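Local coordinates for protein phosphoserine aminotransferase (Bacillus alcalophilus, PDB 1W23) that catalyses the reversible, pyridoxal-phosphate-dependent transamination that makes phosphoserine from 3-phosphohydroxypyruvate in serine biosynthesis, at residues E48-A53 against D233-T238; L39-Q44 against N237-F242. One frame throughout, in Å; residues are numbered along the deposited sequence. Where two conformers were deposited one is given.

Contact 1: residues E48-A53 against D233-T238. With PLP (pyridoxal-5'-phosphate), chain R.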
loop_
_atom_site.group_PDB
_atom_site.type_symbol
_atom_site.label_atom_id
_atom_site.label_comp_id
_atom_site.label_asym_id
_atom_site.label_seq_id
_atom_site.Cartn_x
_atom_site.Cartn_y
_atom_site.Cartn_z
ATOM N N GLU A 48 13.162 -3.163 13.684
ATOM C CA GLU A 48 13.227 -4.553 14.103
ATOM C C GLU A 48 12.149 -5.408 13.401
ATOM O O GLU A 48 12.455 -6.546 12.996
ATOM C CB GLU A 48 13.029 -4.706 15.632
ATOM C CG GLU A 48 14.129 -4.226 16.497
ATOM C CD GLU A 48 13.784 -4.297 18.003
ATOM O OE1 GLU A 48 12.659 -4.698 18.396
ATOM O OE2 GLU A 48 14.721 -3.910 18.785
ATOM N N VAL A 49 10.931 -4.905 13.270
ATOM C CA VAL A 49 9.880 -5.634 12.571
ATOM C C VAL A 49 10.230 -5.844 11.086
ATOM O O VAL A 49 10.079 -6.950 10.558
ATOM C CB VAL A 49 8.563 -4.843 12.687
ATOM C CG1 VAL A 49 7.499 -5.432 11.751
ATOM C CG2 VAL A 49 8.051 -4.795 14.116
ATOM N N HIS A 50 10.705 -4.793 10.427
ATOM C CA HIS A 50 11.058 -4.820 9.018
ATOM C C HIS A 50 12.105 -5.889 8.790
ATOM O O HIS A 50 12.034 -6.714 7.871
ATOM C CB HIS A 50 11.450 -3.413 8.583
ATOM C CG HIS A 50 11.543 -3.010 7.141
ATOM N ND1 HIS A 50 10.486 -2.587 6.366
ATOM C CD2 HIS A 50 12.644 -2.922 6.339
ATOM C CE1 HIS A 50 10.911 -2.275 5.151
ATOM N NE2 HIS A 50 12.229 -2.468 5.101
ATOM N N GLU A 51 13.158 -5.856 9.602
ATOM C CA GLU A 51 14.259 -6.802 9.502
ATOM C C GLU A 51 13.813 -8.242 9.821
ATOM O O GLU A 51 14.224 -9.186 9.134
ATOM C CB GLU A 51 15.373 -6.391 10.437
ATOM C CG GLU A 51 16.396 -7.418 10.852
ATOM C CD GLU A 51 17.511 -6.799 11.667
ATOM O OE1 GLU A 51 18.548 -6.505 11.047
ATOM O OE2 GLU A 51 17.383 -6.592 12.901
ATOM N N GLN A 52 12.981 -8.404 10.861
ATOM C CA GLN A 52 12.520 -9.735 11.198
ATOM C C GLN A 52 11.667 -10.348 10.093
ATOM O O GLN A 52 11.764 -11.541 9.810
ATOM C CB GLN A 52 11.667 -9.735 12.464
ATOM C CG GLN A 52 12.404 -9.739 13.778
ATOM C CD GLN A 52 11.485 -9.738 14.998
ATOM O OE1 GLN A 52 10.295 -10.011 14.872
ATOM N NE2 GLN A 52 12.068 -9.434 16.160
ATOM N N ALA A 53 10.825 -9.507 9.470
ATOM C CA ALA A 53 10.003 -10.045 8.349
ATOM C C ALA A 53 10.898 -10.581 7.256
ATOM O O ALA A 53 10.663 -11.672 6.688
ATOM C CB ALA A 53 9.087 -8.944 7.783
ATOM N N ASP A 233 16.808 -0.511 1.006
ATOM C CA ASP A 233 16.205 -1.572 1.808
ATOM C C ASP A 233 14.692 -1.391 1.981
ATOM O O ASP A 233 14.154 -1.592 3.071
ATOM C CB ASP A 233 16.882 -1.704 3.155
ATOM C CG ASP A 233 16.506 -2.939 3.942
ATOM O OD1 ASP A 233 16.095 -3.958 3.339
ATOM O OD2 ASP A 233 16.631 -2.889 5.169
ATOM N N SER A 234 14.018 -1.013 0.885
ATOM C CA SER A 234 12.583 -0.844 0.874
ATOM C C SER A 234 12.106 0.274 1.832
ATOM O O SER A 234 10.951 0.238 2.261
ATOM C CB SER A 234 11.830 -2.173 1.150
ATOM O OG SER A 234 12.241 -3.171 0.239
ATOM N N LEU A 235 12.939 1.240 2.085
ATOM C CA LEU A 235 12.620 2.405 2.893
ATOM C C LEU A 235 12.885 3.706 2.158
ATOM O O LEU A 235 13.146 4.746 2.754
ATOM C CB LEU A 235 13.417 2.358 4.226
ATOM C CG LEU A 235 13.079 1.101 5.064
ATOM C CD1 LEU A 235 14.192 0.899 6.105
ATOM C CD2 LEU A 235 11.714 1.145 5.697
ATOM N N TYR A 236 12.824 3.674 0.824
ATOM C CA TYR A 236 13.028 4.876 0.035
ATOM C C TYR A 236 11.984 5.933 0.394
ATOM O O TYR A 236 12.292 7.105 0.602
ATOM C CB TYR A 236 12.980 4.558 -1.475
ATOM C CG TYR A 236 13.048 5.863 -2.249
ATOM C CD1 TYR A 236 14.282 6.563 -2.380
ATOM C CD2 TYR A 236 11.940 6.420 -2.836
ATOM C CE1 TYR A 236 14.309 7.746 -3.091
ATOM C CE2 TYR A 236 11.971 7.643 -3.527
ATOM C CZ TYR A 236 13.162 8.298 -3.648
ATOM O OH TYR A 236 13.287 9.488 -4.317
ATOM N N ASN A 237 10.733 5.523 0.421
ATOM C CA ASN A 237 9.639 6.353 0.905
ATOM C C ASN A 237 8.948 5.602 2.033
ATOM O O ASN A 237 9.407 4.553 2.501
ATOM C CB ASN A 237 8.671 6.814 -0.200
ATOM C CG ASN A 237 7.776 5.723 -0.742
ATOM O OD1 ASN A 237 8.179 4.566 -0.806
ATOM N ND2 ASN A 237 6.568 6.104 -1.156
ATOM N N THR A 238 7.820 6.123 2.504
ATOM C CA THR A 238 7.204 5.544 3.704
ATOM C C THR A 238 6.628 4.192 3.377
ATOM O O THR A 238 5.753 4.098 2.512
ATOM C CB THR A 238 6.120 6.465 4.244
ATOM O OG1 THR A 238 6.603 7.804 4.381
ATOM C CG2 THR A 238 5.683 5.967 5.618
HETATM N N1 PLP R . 5.177 15.142 0.250
HETATM C C2 PLP R . 5.096 15.705 1.507
HETATM C C2A PLP R . 4.655 17.143 1.567
HETATM C C3 PLP R . 5.428 14.936 2.626
HETATM O O3 PLP R . 5.327 15.478 3.810
HETATM C C4 PLP R . 5.759 13.584 2.434
HETATM C C4A PLP R . 6.037 12.660 3.652
HETATM C C5 PLP R . 5.876 13.065 1.150
HETATM C C6 PLP R . 5.571 13.851 0.061
HETATM C C5A PLP R . 6.409 11.631 0.796
HETATM O O4P PLP R . 5.257 10.703 1.128
HETATM P P PLP R . 5.501 9.113 0.914
HETATM O O1P PLP R . 6.588 8.714 1.875
HETATM O O2P PLP R . 5.924 8.927 -0.511
HETATM O O3P PLP R . 4.153 8.554 1.224
#
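H50 on helix 44-61 faces S234 in the loop after helix 226-231, and their CA atoms, the nearest pair between the two segments, stand 9.2 Å apart, so a long side chain must span the gap. The loop starts with a Schellman motif: D233, with a phi of 53°, is the C-prime residue that ends helix 226-231. In this fold type I aminotransferase, the turn presents a carbonyl to the helix. H50 NE2 donates to D233 O at 2.9 Å, with an N-H...acceptor angle of 164°, and the oxygen lies at the edge of the ring, close to its plane. A chi1 of -165°, which sets CG anti to the backbone N, extends the imidazole straight across; this holds for the conformer given, one of two. The other ring nitrogen, ND1, is hydrogen-bonded to Y46 OH, so in this conformer both nitrogens have partners, which would restrain the ring's rotation. L235 comes from the opposite direction and lays CD2 over one face, 3.8 Å from the H50 ring centroid, a CH-pi contact. Cutting this leucine back to an alanine is likely to strip the ring face of its CH donor and open a gap beside R42. S234 OG is hydrogen-bonded to F71 N on strand 67-72. Further along, N237 ND2 donates to PLP O2P at 3.0 Å.

Contact 2: residues L39-Q44 against N237-F242; sequences LSHRSQ and NTPPTF. With PLP (pyridoxal-5'-phosphate), chain R.
PLP O1P is gripped twice by T238, the residue whose methyl meets H41: T238 N donates to it at 2.9 Å and T238 OG1 at 2.7 Å. One torsion explains both roles, since a chi1 of -50° sets OG1 beside the backbone N, where the two donors converge, and turns CG2 to the other side. There T238 CG2 lies over one face of the H41 imidazole, 4.0 Å from H41 ND1, the two side chains crossing at about a right angle. R42 CG covers the opposite face, while P239 CD meets the ring obliquely, 3.6 Å from H41 CG. A chi1 of 57°, with CG between the backbone N and the carbonyl carbon, lays the H41 ring against T238 and P239. H41 CB rests near T241 CG2 in the first turn of helix 241-256. H41 sits in a type I turn whose S40 O accepts from S43 N and from S43 OG, the latter at 2.8 Å. S43 is also the N-cap of helix 44-61, its OG hydrogen-bonded to Y46 N, which ties the turn to the helix start. A water donates to L39 O at 2.8 Å and accepts from T241 OG1 at 2.7 Å, linking the segments. P11 of the second subunit also packs on H41. With no direct hydrogen bond across, the two segments join by packing and a water, and T238 N and OG1 serve the phosphate.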
loop_
_atom_site.group_PDB
_atom_site.type_symbol
_atom_site.label_atom_id
_atom_site.label_comp_id
_atom_site.label_asym_id
_atom_site.label_seq_id
_atom_site.Cartn_x
_atom_site.Cartn_y
_atom_site.Cartn_z
ATOM N N LEU A 39 4.169 4.726 14.621
ATOM C CA LEU A 39 5.627 4.850 14.740
ATOM C C LEU A 39 6.262 5.350 13.469
ATOM O O LEU A 39 5.782 5.128 12.345
ATOM C CB LEU A 39 6.230 3.461 14.984
ATOM C CG LEU A 39 5.833 2.738 16.224
ATOM C CD1 LEU A 39 6.439 1.335 16.191
ATOM C CD2 LEU A 39 6.290 3.468 17.502
ATOM N N SER A 40 7.421 5.991 13.633
ATOM C CA SER A 40 8.274 6.229 12.500
ATOM C C SER A 40 8.808 4.934 11.910
ATOM O O SER A 40 9.165 4.015 12.656
ATOM C CB SER A 40 9.511 7.061 12.950
ATOM O OG SER A 40 10.388 7.265 11.861
ATOM N N HIS A 41 8.941 4.861 10.594
ATOM C CA HIS A 41 9.611 3.728 9.957
ATOM C C HIS A 41 11.115 3.737 10.200
ATOM O O HIS A 41 11.772 2.742 9.850
ATOM C CB HIS A 41 9.263 3.702 8.452
ATOM C CG HIS A 41 9.594 4.930 7.693
ATOM N ND1 HIS A 41 8.909 6.113 8.021
ATOM C CD2 HIS A 41 10.460 5.169 6.672
ATOM C CE1 HIS A 41 9.376 7.049 7.237
ATOM N NE2 HIS A 41 10.307 6.485 6.382
ATOM N N ARG A 42 11.641 4.779 10.832
ATOM C CA ARG A 42 13.036 4.821 11.236
ATOM C C ARG A 42 13.209 4.633 12.733
ATOM O O ARG A 42 14.322 4.817 13.261
ATOM C CB ARG A 42 13.615 6.171 10.832
ATOM C CG ARG A 42 13.624 6.318 9.353
ATOM C CD ARG A 42 14.445 5.259 8.626
ATOM N NE ARG A 42 14.454 5.738 7.229
ATOM C CZ ARG A 42 15.184 5.148 6.301
ATOM N NH1 ARG A 42 15.933 4.107 6.663
ATOM N NH2 ARG A 42 15.094 5.663 5.079
ATOM N N SER A 43 12.139 4.286 13.439
ATOM C CA SER A 43 12.259 3.899 14.827
ATOM C C SER A 43 12.927 2.528 15.006
ATOM O O SER A 43 12.796 1.666 14.151
ATOM C CB SER A 43 10.873 3.852 15.523
ATOM O OG SER A 43 10.057 2.821 15.035
ATOM N N GLN A 44 13.600 2.345 16.110
ATOM C CA GLN A 44 14.137 1.008 16.419
ATOM C C GLN A 44 13.012 -0.033 16.400
ATOM O O GLN A 44 13.241 -1.138 15.908
ATOM C CB GLN A 44 14.804 0.987 17.807
ATOM C CG GLN A 44 15.425 -0.346 18.102
ATOM C CD GLN A 44 16.651 -0.151 18.979
ATOM O OE1 GLN A 44 17.315 0.894 18.948
ATOM N NE2 GLN A 44 16.851 -1.235 19.734
ATOM N N ASN A 237 10.733 5.523 0.421
ATOM C CA ASN A 237 9.639 6.353 0.905
ATOM C C ASN A 237 8.948 5.602 2.033
ATOM O O ASN A 237 9.407 4.553 2.501
ATOM C CB ASN A 237 8.671 6.814 -0.200
ATOM C CG ASN A 237 7.776 5.723 -0.742
ATOM O OD1 ASN A 237 8.179 4.566 -0.806
ATOM N ND2 ASN A 237 6.568 6.104 -1.156
ATOM N N THR A 238 7.820 6.123 2.504
ATOM C CA THR A 238 7.204 5.544 3.704
ATOM C C THR A 238 6.628 4.192 3.377
ATOM O O THR A 238 5.753 4.098 2.512
ATOM C CB THR A 238 6.120 6.465 4.244
ATOM O OG1 THR A 238 6.603 7.804 4.381
ATOM C CG2 THR A 238 5.683 5.967 5.618
ATOM N N PRO A 239 7.032 3.111 4.046
ATOM C CA PRO A 239 6.490 1.773 3.722
ATOM C C PRO A 239 5.102 1.586 4.325
ATOM O O PRO A 239 4.705 2.346 5.206
ATOM C CB PRO A 239 7.498 0.841 4.343
ATOM C CG PRO A 239 8.060 1.616 5.507
ATOM C CD PRO A 239 8.065 3.051 5.090
ATOM N N PRO A 240 4.416 0.549 3.893
ATOM C CA PRO A 240 3.121 0.139 4.480
ATOM C C PRO A 240 3.412 -0.610 5.796
ATOM O O PRO A 240 3.487 -1.838 5.838
ATOM C CB PRO A 240 2.504 -0.719 3.386
ATOM C CG PRO A 240 3.690 -1.363 2.720
ATOM C CD PRO A 240 4.752 -0.292 2.724
ATOM N N THR A 241 3.619 0.153 6.865
ATOM C CA THR A 241 4.212 -0.412 8.081
ATOM C C THR A 241 3.298 -1.446 8.742
ATOM O O THR A 241 3.787 -2.480 9.184
ATOM C CB THR A 241 4.561 0.696 9.096
ATOM O OG1 THR A 241 3.396 1.495 9.318
ATOM C CG2 THR A 241 5.704 1.572 8.638
ATOM N N PHE A 242 2.003 -1.181 8.788
ATOM C CA PHE A 242 1.095 -2.153 9.435
ATOM C C PHE A 242 1.013 -3.431 8.598
ATOM O O PHE A 242 1.003 -4.550 9.163
ATOM C CB PHE A 242 -0.280 -1.574 9.714
ATOM C CG PHE A 242 -1.108 -2.495 10.613
ATOM C CD1 PHE A 242 -0.779 -2.633 11.951
ATOM C CD2 PHE A 242 -2.176 -3.196 10.130
ATOM C CE1 PHE A 242 -1.504 -3.470 12.759
ATOM C CE2 PHE A 242 -2.910 -4.046 10.955
ATOM C CZ PHE A 242 -2.589 -4.168 12.303
HETATM N N1 PLP R . 5.177 15.142 0.250
HETATM C C2 PLP R . 5.096 15.705 1.507
HETATM C C2A PLP R . 4.655 17.143 1.567
HETATM C C3 PLP R . 5.428 14.936 2.626
HETATM O O3 PLP R . 5.327 15.478 3.810
HETATM C C4 PLP R . 5.759 13.584 2.434
HETATM C C4A PLP R . 6.037 12.660 3.652
HETATM C C5 PLP R . 5.876 13.065 1.150
HETATM C C6 PLP R . 5.571 13.851 0.061
HETATM C C5A PLP R . 6.409 11.631 0.796
HETATM O O4P PLP R . 5.257 10.703 1.128
HETATM P P PLP R . 5.501 9.113 0.914
HETATM O O1P PLP R . 6.588 8.714 1.875
HETATM O O2P PLP R . 5.924 8.927 -0.511
HETATM O O3P PLP R . 4.153 8.554 1.224
HETATM O O HOH W 1 3.995 3.187 11.347
#

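Overall arrangement
Contacts 1 and 2 are both largely buried, with centres 7 Å apart, and share N237 and T238 of the loop leading into helix 241-256. Each turns on a histidine, used differently: 48-53 against 233-238 depends on a direct side-chain-to-carbonyl bond, whereas 39-44 against 237-242 is apolar packing with a water bridge. R42, in segment 39-44, reaches across to contact 1, its NH2 packed 3.2 Å from L235 O; it probably binds L-glutamate, as in relatives. Both adjoin the dimer interface, contact 2 more extensively, with F242 stacked on F242 of the second subunit. The cofactor is also hydrogen-bonded to S77 and T152 of the second subunit, so the shared loop completes a site formed by two chains.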